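Local structure of putative cell invasion protein with MAC/Perforin domain (Bacteroides thetaiotaomicron VPI-5482, 3KK7) at residues Ala416-Ser419 with Asp420-Lys424; Lys381-Ile384 with Arg385-Asn388; Lys440-Lys443 with Ser444-Tyr447; Ala430-Leu433 with Thr434-Ala438. The protein is of unknown function but belongs to the membrane-attack complex/perforin family, many of whose members form membrane pores, and is a putative cell invasion protein. One frame throughout, in Å; residues are numbered along the deposited sequence.

Contact 1. Residues Ala416-Ser419 with Asp420-Lys424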
ATOM      1  N   ALA A 416      -6.927  -5.738 -35.632  1.00 50.86           N
ATOM      2  CA  ALA A 416      -7.597  -7.055 -35.681  1.00 50.95           C
ATOM      3  C   ALA A 416      -8.386  -7.262 -36.990  1.00 50.94           C
ATOM      4  O   ALA A 416      -8.541  -8.401 -37.456  1.00 51.11           O
ATOM      5  CB  ALA A 416      -8.517  -7.252 -34.470  1.00 50.81           C
ATOM      6  N   SER A 417      -8.874  -6.161 -37.570  1.00 50.71           N
ATOM      7  CA  SER A 417      -9.571  -6.171 -38.869  1.00 50.41           C
ATOM      8  C   SER A 417      -8.661  -6.653 -39.994  1.00 49.97           C
ATOM      9  O   SER A 417      -9.104  -7.334 -40.905  1.00 50.00           O
ATOM     10  CB  SER A 417     -10.077  -4.759 -39.236  1.00 50.41           C
ATOM     11  OG  SER A 417     -10.881  -4.170 -38.216  1.00 50.83           O
ATOM     12  N   GLN A 418      -7.384  -6.301 -39.928  1.00 49.61           N
ATOM     13  CA  GLN A 418      -6.473  -6.572 -41.030  1.00 49.17           C
ATOM     14  C   GLN A 418      -6.405  -8.064 -41.335  1.00 48.91           C
ATOM     15  O   GLN A 418      -6.540  -8.905 -40.449  1.00 49.13           O
ATOM     16  CB  GLN A 418      -5.083  -6.014 -40.731  1.00 49.14           C
ATOM     17  CG  GLN A 418      -5.074  -4.522 -40.370  1.00 49.00           C
ATOM     18  CD  GLN A 418      -3.692  -3.891 -40.484  1.00 48.85           C
ATOM     19  OE1 GLN A 418      -2.940  -3.823 -39.510  1.00 46.87           O
ATOM     20  NE2 GLN A 418      -3.349  -3.439 -41.689  1.00 50.14           N
ATOM     21  N   SER A 419      -6.203  -8.376 -42.605  1.00 48.63           N
ATOM     22  CA  SER A 419      -6.158  -9.748 -43.073  1.00 48.46           C
ATOM     23  C   SER A 419      -4.868 -10.409 -42.642  1.00 48.46           C
ATOM     24  O   SER A 419      -3.803  -9.789 -42.691  1.00 48.62           O
ATOM     25  CB  SER A 419      -6.207  -9.778 -44.598  1.00 48.38           C
ATOM     26  OG  SER A 419      -4.996  -9.267 -45.137  1.00 48.09           O
ATOM     27  N   ASP A 420      -4.966 -11.679 -42.261  1.00 48.38           N
ATOM     28  CA  ASP A 420      -3.807 -12.497 -41.904  1.00 48.35           C
ATOM     29  C   ASP A 420      -2.490 -12.082 -42.600  1.00 48.56           C
ATOM     30  O   ASP A 420      -1.491 -11.820 -41.929  1.00 48.40           O
ATOM     31  CB  ASP A 420      -4.107 -13.981 -42.188  1.00 47.99           C
ATOM     32  CG  ASP A 420      -4.865 -14.673 -41.047  1.00 47.86           C
ATOM     33  OD1 ASP A 420      -5.322 -13.994 -40.081  1.00 46.57           O
ATOM     34  OD2 ASP A 420      -4.988 -15.924 -41.125  1.00 47.03           O
ATOM     35  N   GLU A 421      -2.501 -11.997 -43.932  1.00 48.80           N
ATOM     36  CA  GLU A 421      -1.255 -11.789 -44.707  1.00 48.86           C
ATOM     37  C   GLU A 421      -0.600 -10.442 -44.435  1.00 48.12           C
ATOM     38  O   GLU A 421       0.623 -10.327 -44.471  1.00 48.07           O
ATOM     39  CB  GLU A 421      -1.491 -11.987 -46.217  1.00 49.40           C
ATOM     40  CG  GLU A 421      -1.601 -13.476 -46.656  1.00 51.07           C
ATOM     41  CD  GLU A 421      -2.830 -14.219 -46.073  1.00 53.44           C
ATOM     42  OE1 GLU A 421      -3.809 -13.557 -45.650  1.00 55.02           O
ATOM     43  OE2 GLU A 421      -2.819 -15.474 -46.040  1.00 54.51           O
ATOM     44  N   GLU A 422      -1.413  -9.431 -44.149  1.00 47.48           N
ATOM     45  CA  GLU A 422      -0.895  -8.121 -43.767  1.00 47.03           C
ATOM     46  C   GLU A 422      -0.119  -8.197 -42.451  1.00 46.21           C
ATOM     47  O   GLU A 422       1.047  -7.793 -42.373  1.00 46.46           O
ATOM     48  CB  GLU A 422      -2.036  -7.124 -43.624  1.00 47.24           C
ATOM     49  CG  GLU A 422      -2.763  -6.829 -44.924  1.00 48.27           C
ATOM     50  CD  GLU A 422      -3.942  -5.891 -44.723  1.00 49.98           C
ATOM     51  OE1 GLU A 422      -3.949  -5.162 -43.696  1.00 51.08           O
ATOM     52  OE2 GLU A 422      -4.851  -5.878 -45.591  1.00 49.50           O
ATOM     53  N   LEU A 423      -0.777  -8.730 -41.424  1.00 45.05           N
ATOM     54  CA  LEU A 423      -0.169  -8.897 -40.098  1.00 43.96           C
ATOM     55  C   LEU A 423       1.106  -9.744 -40.146  1.00 42.95           C
ATOM     56  O   LEU A 423       2.092  -9.412 -39.491  1.00 42.94           O
ATOM     57  CB  LEU A 423      -1.183  -9.507 -39.107  1.00 43.88           C
ATOM     58  CG  LEU A 423      -2.446  -8.690 -38.760  1.00 43.43           C
ATOM     59  CD1 LEU A 423      -3.535  -9.582 -38.177  1.00 42.47           C
ATOM     60  CD2 LEU A 423      -2.132  -7.536 -37.804  1.00 42.45           C
ATOM     61  N   LYS A 424       1.083 -10.817 -40.929  1.00 41.84           N
ATOM     62  CA  LYS A 424       2.266 -11.668 -41.135  1.00 41.27           C
ATOM     63  C   LYS A 424       3.438 -10.913 -41.798  1.00 40.73           C
ATOM     64  O   LYS A 424       4.609 -11.281 -41.617  1.00 40.39           O
ATOM     65  CB  LYS A 424       1.880 -12.897 -41.975  1.00 41.34           C
ATOM     66  CG  LYS A 424       2.998 -13.920 -42.179  1.00 41.49           C
ATOM     67  CD  LYS A 424       2.441 -15.223 -42.755  1.00 41.55           C
ATOM     68  CE  LYS A 424       3.532 -16.170 -43.252  1.00 40.66           C
ATOM     69  NZ  LYS A 424       2.940 -17.443 -43.740  1.00 39.86           N
TER

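Contact 2. Residues Lys381-Ile384 with Arg385-Asn388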
ATOM      1  N   LYS A 381       6.522  -5.618 -31.124  1.00 35.49           N
ATOM      2  CA  LYS A 381       5.433  -6.388 -31.678  1.00 35.88           C
ATOM      3  C   LYS A 381       4.407  -6.718 -30.603  1.00 36.49           C
ATOM      4  O   LYS A 381       4.779  -7.100 -29.500  1.00 36.97           O
ATOM      5  CB  LYS A 381       5.979  -7.667 -32.310  1.00 35.62           C
ATOM      6  CG  LYS A 381       6.759  -7.404 -33.576  1.00 35.56           C
ATOM      7  CD  LYS A 381       7.324  -8.687 -34.199  1.00 35.85           C
ATOM      8  CE  LYS A 381       7.959  -8.392 -35.551  1.00 35.61           C
ATOM      9  NZ  LYS A 381       9.065  -9.313 -35.903  1.00 35.86           N
HETATM   10  N   MSE A 382       3.123  -6.552 -30.941  1.00 37.10           N
HETATM   11  CA  MSE A 382       2.000  -6.876 -30.053  1.00 37.54           C
HETATM   12  C   MSE A 382       1.193  -8.011 -30.660  1.00 37.59           C
HETATM   13  O   MSE A 382       0.801  -7.957 -31.825  1.00 36.93           O
HETATM   14  CB  MSE A 382       1.098  -5.658 -29.853  1.00 37.87           C
HETATM   15  CG  MSE A 382      -0.026  -5.835 -28.846  1.00 38.66           C
HETATM   16 SE   MSE A 382      -1.260  -4.326 -29.019  0.75 43.59          SE
HETATM   17  CE  MSE A 382      -2.999  -5.235 -28.793  1.00 43.08           C
ATOM     18  N   TYR A 383       0.975  -9.047 -29.857  1.00 37.94           N
ATOM     19  CA  TYR A 383       0.258 -10.229 -30.293  1.00 38.14           C
ATOM     20  C   TYR A 383      -1.184  -9.865 -30.575  1.00 37.81           C
ATOM     21  O   TYR A 383      -1.795  -9.125 -29.806  1.00 38.46           O
ATOM     22  CB  TYR A 383       0.325 -11.303 -29.208  1.00 38.42           C
ATOM     23  CG  TYR A 383      -0.386 -12.575 -29.588  1.00 39.75           C
ATOM     24  CD1 TYR A 383       0.126 -13.403 -30.580  1.00 39.70           C
ATOM     25  CD2 TYR A 383      -1.579 -12.943 -28.974  1.00 41.48           C
ATOM     26  CE1 TYR A 383      -0.522 -14.573 -30.950  1.00 39.78           C
ATOM     27  CE2 TYR A 383      -2.231 -14.119 -29.339  1.00 41.93           C
ATOM     28  CZ  TYR A 383      -1.691 -14.928 -30.326  1.00 41.18           C
ATOM     29  OH  TYR A 383      -2.318 -16.095 -30.689  1.00 41.85           O
ATOM     30  N   ILE A 384      -1.717 -10.362 -31.685  1.00 37.49           N
ATOM     31  CA  ILE A 384      -3.101 -10.077 -32.071  1.00 37.41           C
ATOM     32  C   ILE A 384      -3.895 -11.374 -32.092  1.00 37.58           C
ATOM     33  O   ILE A 384      -4.845 -11.518 -31.326  1.00 38.01           O
ATOM     34  CB  ILE A 384      -3.229  -9.352 -33.449  1.00 37.25           C
ATOM     35  CG1 ILE A 384      -2.503  -8.007 -33.429  1.00 36.78           C
ATOM     36  CG2 ILE A 384      -4.709  -9.124 -33.795  1.00 36.23           C
ATOM     37  CD1 ILE A 384      -3.091  -6.986 -32.439  1.00 35.48           C
ATOM     38  N   ARG A 385      -3.509 -12.316 -32.954  1.00 37.47           N
ATOM     39  CA  ARG A 385      -4.202 -13.603 -33.027  1.00 37.43           C
ATOM     40  C   ARG A 385      -3.374 -14.665 -33.731  1.00 37.11           C
ATOM     41  O   ARG A 385      -2.306 -14.362 -34.283  1.00 37.13           O
ATOM     42  CB  ARG A 385      -5.535 -13.444 -33.761  1.00 37.69           C
ATOM     43  CG  ARG A 385      -5.414 -12.856 -35.173  1.00 38.57           C
ATOM     44  CD  ARG A 385      -6.658 -13.145 -35.998  1.00 39.68           C
ATOM     45  NE  ARG A 385      -6.466 -12.775 -37.402  1.00 40.92           N
ATOM     46  CZ  ARG A 385      -6.609 -11.544 -37.890  1.00 41.72           C
ATOM     47  NH1 ARG A 385      -6.948 -10.520 -37.098  1.00 41.43           N
ATOM     48  NH2 ARG A 385      -6.409 -11.335 -39.189  1.00 42.13           N
ATOM     49  N   LYS A 386      -3.882 -15.900 -33.694  1.00 36.55           N
ATOM     50  CA  LYS A 386      -3.338 -17.026 -34.461  1.00 36.21           C
ATOM     51  C   LYS A 386      -4.026 -17.123 -35.812  1.00 34.61           C
ATOM     52  O   LYS A 386      -5.245 -17.026 -35.891  1.00 34.08           O
ATOM     53  CB  LYS A 386      -3.531 -18.377 -33.734  1.00 36.81           C
ATOM     54  CG  LYS A 386      -2.735 -18.498 -32.454  1.00 39.17           C
ATOM     55  CD  LYS A 386      -2.242 -19.915 -32.127  1.00 41.66           C
ATOM     56  CE  LYS A 386      -1.119 -19.798 -31.055  1.00 43.08           C
ATOM     57  NZ  LYS A 386      -0.896 -21.047 -30.255  1.00 44.72           N
ATOM     58  N   SER A 387      -3.232 -17.357 -36.854  1.00 33.09           N
ATOM     59  CA  SER A 387      -3.753 -17.591 -38.193  1.00 31.99           C
ATOM     60  C   SER A 387      -4.487 -18.920 -38.218  1.00 31.08           C
ATOM     61  O   SER A 387      -4.409 -19.695 -37.271  1.00 30.15           O
ATOM     62  CB  SER A 387      -2.613 -17.597 -39.239  1.00 32.02           C
ATOM     63  OG  SER A 387      -1.886 -18.818 -39.262  1.00 30.91           O
ATOM     64  N   ASN A 388      -5.189 -19.193 -39.310  1.00 30.48           N
ATOM     65  CA  ASN A 388      -5.838 -20.482 -39.440  1.00 30.16           C
ATOM     66  C   ASN A 388      -4.838 -21.601 -39.749  1.00 30.63           C
ATOM     67  O   ASN A 388      -5.234 -22.756 -39.891  1.00 30.39           O
ATOM     68  CB  ASN A 388      -6.955 -20.439 -40.476  1.00 29.84           C
ATOM     69  CG  ASN A 388      -6.454 -20.183 -41.876  1.00 28.22           C
ATOM     70  OD1 ASN A 388      -5.387 -20.649 -42.266  1.00 24.49           O
ATOM     71  ND2 ASN A 388      -7.249 -19.462 -42.654  1.00 26.62           N
TER

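Contact 3. Residues Lys440-Lys443 with Ser444-Tyr447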
ATOM      1  N   LYS A 440       8.687   6.151 -35.573  1.00 34.10           N
ATOM      2  CA  LYS A 440       9.710   7.031 -35.009  1.00 34.30           C
ATOM      3  C   LYS A 440       9.597   8.441 -35.613  1.00 34.51           C
ATOM      4  O   LYS A 440       9.537   9.409 -34.870  1.00 33.97           O
ATOM      5  CB  LYS A 440      11.112   6.424 -35.175  1.00 34.26           C
ATOM      6  CG  LYS A 440      12.295   7.397 -34.976  1.00 35.33           C
ATOM      7  CD  LYS A 440      12.813   7.960 -36.322  1.00 36.41           C
ATOM      8  CE  LYS A 440      14.167   8.644 -36.202  1.00 37.00           C
ATOM      9  NZ  LYS A 440      14.192   9.607 -35.052  1.00 37.39           N
ATOM     10  N   ASP A 441       9.518   8.554 -36.942  1.00 34.90           N
ATOM     11  CA  ASP A 441       9.417   9.880 -37.585  1.00 35.50           C
ATOM     12  C   ASP A 441       8.250  10.660 -36.995  1.00 35.62           C
ATOM     13  O   ASP A 441       8.375  11.852 -36.729  1.00 35.34           O
ATOM     14  CB  ASP A 441       9.241   9.784 -39.112  1.00 35.54           C
ATOM     15  CG  ASP A 441      10.500   9.284 -39.836  1.00 36.90           C
ATOM     16  OD1 ASP A 441      11.573   9.127 -39.204  1.00 37.97           O
ATOM     17  OD2 ASP A 441      10.414   9.042 -41.064  1.00 38.99           O
ATOM     18  N   GLU A 442       7.121   9.980 -36.782  1.00 35.86           N
ATOM     19  CA  GLU A 442       5.958  10.631 -36.162  1.00 36.24           C
ATOM     20  C   GLU A 442       6.171  10.992 -34.702  1.00 36.01           C
ATOM     21  O   GLU A 442       6.159  12.170 -34.342  1.00 35.25           O
ATOM     22  CB  GLU A 442       4.666   9.804 -36.314  1.00 36.53           C
ATOM     23  CG  GLU A 442       3.741  10.318 -37.445  1.00 37.73           C
ATOM     24  CD  GLU A 442       3.256  11.761 -37.195  1.00 38.90           C
ATOM     25  OE1 GLU A 442       2.801  12.072 -36.053  1.00 38.37           O
ATOM     26  OE2 GLU A 442       3.346  12.580 -38.142  1.00 38.14           O
ATOM     27  N   LYS A 443       6.371   9.986 -33.859  1.00 36.15           N
ATOM     28  CA  LYS A 443       6.495  10.242 -32.421  1.00 36.56           C
ATOM     29  C   LYS A 443       7.642  11.213 -32.102  1.00 36.30           C
ATOM     30  O   LYS A 443       7.548  12.030 -31.182  1.00 36.62           O
ATOM     31  CB  LYS A 443       6.638   8.928 -31.625  1.00 37.04           C
ATOM     32  CG  LYS A 443       5.424   7.963 -31.695  1.00 37.74           C
ATOM     33  CD  LYS A 443       4.070   8.688 -31.627  1.00 38.52           C
ATOM     34  CE  LYS A 443       2.911   7.729 -31.371  1.00 38.29           C
ATOM     35  NZ  LYS A 443       1.650   8.278 -31.873  1.00 37.34           N
ATOM     36  N   SER A 444       8.706  11.138 -32.893  1.00 36.13           N
ATOM     37  CA  SER A 444       9.849  12.055 -32.789  1.00 35.90           C
ATOM     38  C   SER A 444       9.445  13.543 -32.802  1.00 35.25           C
ATOM     39  O   SER A 444      10.158  14.382 -32.277  1.00 34.92           O
ATOM     40  CB  SER A 444      10.810  11.776 -33.954  1.00 36.08           C
ATOM     41  OG  SER A 444      12.057  12.386 -33.762  1.00 37.15           O
ATOM     42  N   LYS A 445       8.310  13.864 -33.419  1.00 35.01           N
ATOM     43  CA  LYS A 445       7.809  15.245 -33.461  1.00 34.93           C
ATOM     44  C   LYS A 445       7.384  15.750 -32.077  1.00 34.80           C
ATOM     45  O   LYS A 445       7.328  16.953 -31.856  1.00 34.64           O
ATOM     46  CB  LYS A 445       6.593  15.366 -34.397  1.00 34.86           C
ATOM     47  CG  LYS A 445       6.818  15.128 -35.903  1.00 35.12           C
ATOM     48  CD  LYS A 445       5.455  14.802 -36.591  1.00 35.61           C
ATOM     49  CE  LYS A 445       5.272  15.433 -37.983  1.00 35.25           C
ATOM     50  NZ  LYS A 445       6.058  14.772 -39.040  1.00 35.09           N
ATOM     51  N   TYR A 446       7.072  14.824 -31.170  1.00 34.72           N
ATOM     52  CA  TYR A 446       6.533  15.157 -29.854  1.00 34.79           C
ATOM     53  C   TYR A 446       7.450  14.741 -28.688  1.00 35.08           C
ATOM     54  O   TYR A 446       7.446  15.390 -27.639  1.00 34.58           O
ATOM     55  CB  TYR A 446       5.139  14.506 -29.712  1.00 34.62           C
ATOM     56  CG  TYR A 446       4.262  14.738 -30.921  1.00 34.05           C
ATOM     57  CD1 TYR A 446       3.572  15.939 -31.087  1.00 33.84           C
ATOM     58  CD2 TYR A 446       4.153  13.777 -31.922  1.00 33.54           C
ATOM     59  CE1 TYR A 446       2.776  16.170 -32.230  1.00 34.01           C
ATOM     60  CE2 TYR A 446       3.365  13.997 -33.070  1.00 33.85           C
ATOM     61  CZ  TYR A 446       2.680  15.199 -33.216  1.00 34.04           C
ATOM     62  OH  TYR A 446       1.906  15.416 -34.340  1.00 34.28           O
ATOM     63  N   TYR A 447       8.218  13.660 -28.873  1.00 35.54           N
ATOM     64  CA  TYR A 447       9.045  13.078 -27.810  1.00 35.86           C
ATOM     65  C   TYR A 447      10.504  13.095 -28.242  1.00 36.39           C
ATOM     66  O   TYR A 447      10.826  12.656 -29.352  1.00 36.11           O
ATOM     67  CB  TYR A 447       8.685  11.617 -27.574  1.00 35.67           C
ATOM     68  CG  TYR A 447       7.301  11.320 -27.058  1.00 35.86           C
ATOM     69  CD1 TYR A 447       6.225  11.125 -27.927  1.00 36.13           C
ATOM     70  CD2 TYR A 447       7.078  11.142 -25.703  1.00 36.05           C
ATOM     71  CE1 TYR A 447       4.945  10.807 -27.429  1.00 35.98           C
ATOM     72  CE2 TYR A 447       5.811  10.826 -25.208  1.00 35.69           C
ATOM     73  CZ  TYR A 447       4.761  10.663 -26.063  1.00 35.50           C
ATOM     74  OH  TYR A 447       3.537  10.348 -25.533  1.00 37.48           O
TER

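Contact 4. Residues Ala430-Leu433 with Thr434-Ala438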
ATOM      1  N   ALA A 430      11.920  -6.072 -43.657  1.00 38.29           N
ATOM      2  CA  ALA A 430      11.776  -4.902 -44.539  1.00 38.49           C
ATOM      3  C   ALA A 430      10.572  -4.023 -44.181  1.00 38.41           C
ATOM      4  O   ALA A 430      10.672  -2.790 -44.177  1.00 38.28           O
ATOM      5  CB  ALA A 430      11.695  -5.351 -46.037  1.00 38.38           C
ATOM      6  N   THR A 431       9.432  -4.658 -43.912  1.00 38.59           N
ATOM      7  CA  THR A 431       8.230  -3.924 -43.499  1.00 38.60           C
ATOM      8  C   THR A 431       8.427  -3.395 -42.060  1.00 38.49           C
ATOM      9  O   THR A 431       7.949  -2.311 -41.726  1.00 38.35           O
ATOM     10  CB  THR A 431       6.941  -4.794 -43.609  1.00 38.49           C
ATOM     11  OG1 THR A 431       7.115  -5.777 -44.631  1.00 39.69           O
ATOM     12  CG2 THR A 431       5.715  -3.946 -43.956  1.00 38.02           C
ATOM     13  N   PHE A 432       9.146  -4.147 -41.223  1.00 38.45           N
ATOM     14  CA  PHE A 432       9.414  -3.706 -39.854  1.00 38.68           C
ATOM     15  C   PHE A 432      10.240  -2.410 -39.892  1.00 39.08           C
ATOM     16  O   PHE A 432       9.885  -1.433 -39.213  1.00 39.23           O
ATOM     17  CB  PHE A 432      10.105  -4.810 -39.030  1.00 38.67           C
ATOM     18  CG  PHE A 432      10.226  -4.484 -37.557  1.00 37.70           C
ATOM     19  CD1 PHE A 432       9.166  -4.691 -36.697  1.00 37.90           C
ATOM     20  CD2 PHE A 432      11.399  -3.970 -37.038  1.00 36.86           C
ATOM     21  CE1 PHE A 432       9.276  -4.383 -35.338  1.00 37.86           C
ATOM     22  CE2 PHE A 432      11.515  -3.671 -35.694  1.00 36.74           C
ATOM     23  CZ  PHE A 432      10.455  -3.872 -34.843  1.00 37.28           C
ATOM     24  N   LEU A 433      11.305  -2.414 -40.707  1.00 39.10           N
ATOM     25  CA  LEU A 433      12.140  -1.226 -40.997  1.00 39.15           C
ATOM     26  C   LEU A 433      11.258  -0.015 -41.295  1.00 38.75           C
ATOM     27  O   LEU A 433      11.323   0.983 -40.576  1.00 39.24           O
ATOM     28  CB  LEU A 433      13.078  -1.506 -42.210  1.00 39.28           C
ATOM     29  CG  LEU A 433      14.210  -0.574 -42.735  1.00 39.83           C
ATOM     30  CD1 LEU A 433      14.872  -1.233 -43.985  1.00 38.73           C
ATOM     31  CD2 LEU A 433      13.790   0.881 -43.079  1.00 39.55           C
ATOM     32  N   THR A 434      10.431  -0.136 -42.339  1.00 37.96           N
ATOM     33  CA  THR A 434       9.578   0.951 -42.851  1.00 37.45           C
ATOM     34  C   THR A 434       8.569   1.465 -41.820  1.00 37.15           C
ATOM     35  O   THR A 434       8.329   2.675 -41.712  1.00 37.18           O
ATOM     36  CB  THR A 434       8.778   0.480 -44.114  1.00 37.34           C
ATOM     37  OG1 THR A 434       9.686  -0.047 -45.091  1.00 37.44           O
ATOM     38  CG2 THR A 434       7.953   1.623 -44.733  1.00 36.47           C
ATOM     39  N   LYS A 435       7.963   0.539 -41.082  1.00 36.71           N
ATOM     40  CA  LYS A 435       6.928   0.900 -40.110  1.00 36.58           C
ATOM     41  C   LYS A 435       7.548   1.503 -38.874  1.00 35.83           C
ATOM     42  O   LYS A 435       7.098   2.553 -38.413  1.00 35.49           O
ATOM     43  CB  LYS A 435       6.066  -0.308 -39.721  1.00 36.82           C
ATOM     44  CG  LYS A 435       4.907  -0.564 -40.675  1.00 37.74           C
ATOM     45  CD  LYS A 435       4.495  -2.036 -40.686  1.00 38.36           C
ATOM     46  CE  LYS A 435       3.157  -2.232 -41.397  1.00 38.39           C
ATOM     47  NZ  LYS A 435       2.009  -2.025 -40.468  1.00 36.84           N
ATOM     48  N   SER A 436       8.581   0.841 -38.357  1.00 35.24           N
ATOM     49  CA  SER A 436       9.257   1.299 -37.148  1.00 35.15           C
ATOM     50  C   SER A 436       9.820   2.704 -37.364  1.00 35.13           C
ATOM     51  O   SER A 436       9.597   3.604 -36.533  1.00 34.51           O
ATOM     52  CB  SER A 436      10.333   0.297 -36.702  1.00 34.94           C
ATOM     53  OG  SER A 436      11.138  -0.104 -37.792  1.00 35.85           O
ATOM     54  N   ASN A 437      10.494   2.895 -38.504  1.00 35.12           N
ATOM     55  CA  ASN A 437      11.030   4.195 -38.872  1.00 35.35           C
ATOM     56  C   ASN A 437       9.950   5.238 -39.082  1.00 35.09           C
ATOM     57  O   ASN A 437      10.181   6.412 -38.807  1.00 35.47           O
ATOM     58  CB  ASN A 437      11.883   4.116 -40.147  1.00 35.91           C
ATOM     59  CG  ASN A 437      13.255   3.509 -39.910  1.00 36.89           C
ATOM     60  OD1 ASN A 437      13.786   3.533 -38.792  1.00 38.79           O
ATOM     61  ND2 ASN A 437      13.846   2.976 -40.976  1.00 37.67           N
ATOM     62  N   ALA A 438       8.794   4.825 -39.597  1.00 34.74           N
ATOM     63  CA  ALA A 438       7.670   5.756 -39.821  1.00 34.31           C
ATOM     64  C   ALA A 438       7.071   6.217 -38.483  1.00 33.89           C
ATOM     65  O   ALA A 438       6.834   7.419 -38.285  1.00 33.68           O
ATOM     66  CB  ALA A 438       6.600   5.113 -40.718  1.00 34.20           C
TER

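Contact 1. Residues Ala416-Ser419 with Asp420-Lys424
The amide of Gln418 and the carboxylate of Glu422 meet with their planes 70° apart, so they do not stack. The two side chains cross at about a right angle. Gln418 NE2 comes within 2.7 Å of Glu422 OE1, but the N-H points poorly at the oxygen, with an angle of 120° at the hydrogen, and the bond is weak. The other carboxylate oxygen, Glu422 OE2, takes a weak bond from Ser419 OG at 3.4 Å. The carboxylate is thus held lightly through both of its oxygens. Its stem also packs here, since Glu422 CG lies 3.3 Å from Ser419 OG. The amide oxygen of Gln418 faces a methyl group, with Leu423 CD2 at 4.2 Å from OE1.

The backbone contact is firmer. Ser419 O accepts from Glu422 N at 2.8 Å, three residues on, and the donor is tilted 34° from the carbonyl plane. Leu423 N adds a longer, weak bond to the same oxygen. These bonds lie where the chain passes into the short helix 420-424. Leu423 CD1 reaches 3.8 Å from Gln418 O.

The segment 416-419 is the end of the loop that follows strand 407-411. Asp420 OD1 forms a salt bridge with Arg385 NH2 of strand 376-386. Asp420, Leu423 and Lys424 rest on Leu393, which ties the short helix to strand 392-401.

Contact 2. Residues Lys381-Ile384 with Arg385-Asn388
Tyr383 folds its ring over the backbone of Arg385 at a classic beta bulge. Ile384 and Arg385 both face Leu393 on the partner strand of the hairpin 376-386 and 392-401. Such a bulge usually accentuates the twist of the strands, and probably does so here. Ile384 carries the irregular backbone angle, with psi at -62°.

Tyr383 has CG trans to its backbone N (chi1 -179°). This lays the ring along the strand, in the direction of the later residues. Arg385 N sits over the ring centre, 4.1 Å above the plane. Beyond the ring, Tyr383 OH approaches Lys386 CG at 3.0 Å, a close polar-to-aliphatic contact. Lys386 N is near the same hydroxyl, but its N-H is badly aimed and makes no bond with it. An alanine here has no ring to lie over Arg385 N, which would probably leave the bulge backbone uncovered on that side and the stem of Lys386 freer to move.

Arg385 takes a different first torsion. Its CG stands between the backbone N and the carbonyl carbon (chi1 57°), the crowded position. From there the chain runs extended to NE. Its start packs on Ile384, whose CG2 lies 4.0 Å from Arg385 CG. The guanidinium leaves the strand altogether: NH1 bonds to Ala416 O and NH2 to Gln418 O, and NH2 also forms a salt bridge with Asp420. It therefore holds the loop before helix 420-424 by its carbonyls.

Lys386 CE stays 3.9 Å from Tyr383 OH.

Contact 3. Residues Lys440-Lys443 with Ser444-Tyr447
Lys443 O is gripped by two backbone N-H groups, those of Tyr446 at 2.8 Å and Tyr447 at 2.9 Å. They come from different directions. Tyr447 N lies nearly along the C=O axis, while Tyr446 N sits above the carbonyl plane, 46° out of it. The same oxygen lies in the plane of the Tyr447 ring, at its edge, 3.6 Å from Tyr447 CD1. One residue earlier, Glu442 O accepts from Lys445 N at 2.9 Å.

This is the C-terminal part of helix 429-443, passing into the loop before strand 450-454. The bonds from Lys445 N and Tyr446 N each span three residues, as in a 3-10 turn, while that from Tyr447 N spans four.

The side chain of Glu442 runs beside the Tyr446 ring and points the same way. Its OE1 lies in the ring plane at the edge, 3.6 Å from Tyr446 CE2, with carboxylate and ring planes 47° apart. Its OE2 makes a long salt bridge to Lys445 NZ at 3.6 Å. Lys445 bends at its third and fourth torsions to bring NZ there, and its CB lies over one face of Tyr446, offset toward the rim. Replacement of Glu442 by alanine would probably leave Lys445 NZ without this charged mate and open a gap at the Tyr446 edge.

Other groups reach outward. Lys443 NZ forms a salt bridge with Glu476, and Ser444 OG bonds to Gln25. Tyr446 meets Trp518 edge-to-face.

Contact 4. Residues Ala430-Leu433 with Thr434-Ala438
Thr434 OG1 stands beside its own backbone N, anti to the carbonyl carbon (chi1 -54°), which turns it back toward Ala430 O. Ser436 places OG between its backbone N and carbonyl carbon (chi1 47°). This turns it back toward the carbonyl of Phe432, though the modelled separation is implausibly short and the contact is doubtful.

Ala430 O has two donors from one residue. Thr434 OG1 is 3.1 Å away and Thr434 N is 3.2 Å away, and they reach it from opposite faces of the carbonyl plane. The threonine hydroxyl thus doubles a bond of the helix.

All this lies in helix 429-443, an alpha helix with regular i to i+4 bonds. Lys435 N gives to Thr431 O, Ser436 N to Phe432 O, and Asn437 N to Leu433 O.

Side chains one turn apart pack in the same rhythm. Thr431 and Lys435 lie side by side, with Thr431 CG2 4.0 Å from Lys435 CD. Thr431 OG1 bonds to Ala425 O, before the helix. Leu433 and Asn437 cross obliquely, and Leu433 CD2 comes close to Asn437 ND2, at 3.0 Å.

Ser436 CB lies over one face of the Phe432 ring, 4.2 Å above the plane and offset toward the rim. Phe432 packs on the strand residues Ile396 and Ala453 and on Pro455 in a loop, and Ser436 on Ala453 and Leu24.

From the N terminus the order is contact 2, contact 1, contact 4, contact 3. Each is a local contact within one continuous run, so none closes a long loop. They stand in series, and none nests in or crosses another. Contact 2 lies at the end of strand 376-386. It touches contact 1, where the chain enters helix 420-424, and their centres are about 9 Å apart. Lys381 of contact 2 also packs on Phe432 of contact 4. Contacts 4 and 3 share helix 429-443, and contact 3 leads on toward strand 450-454. All four belong to the region of the MACPF D2 domain family, among its mixed beta strands and two helices.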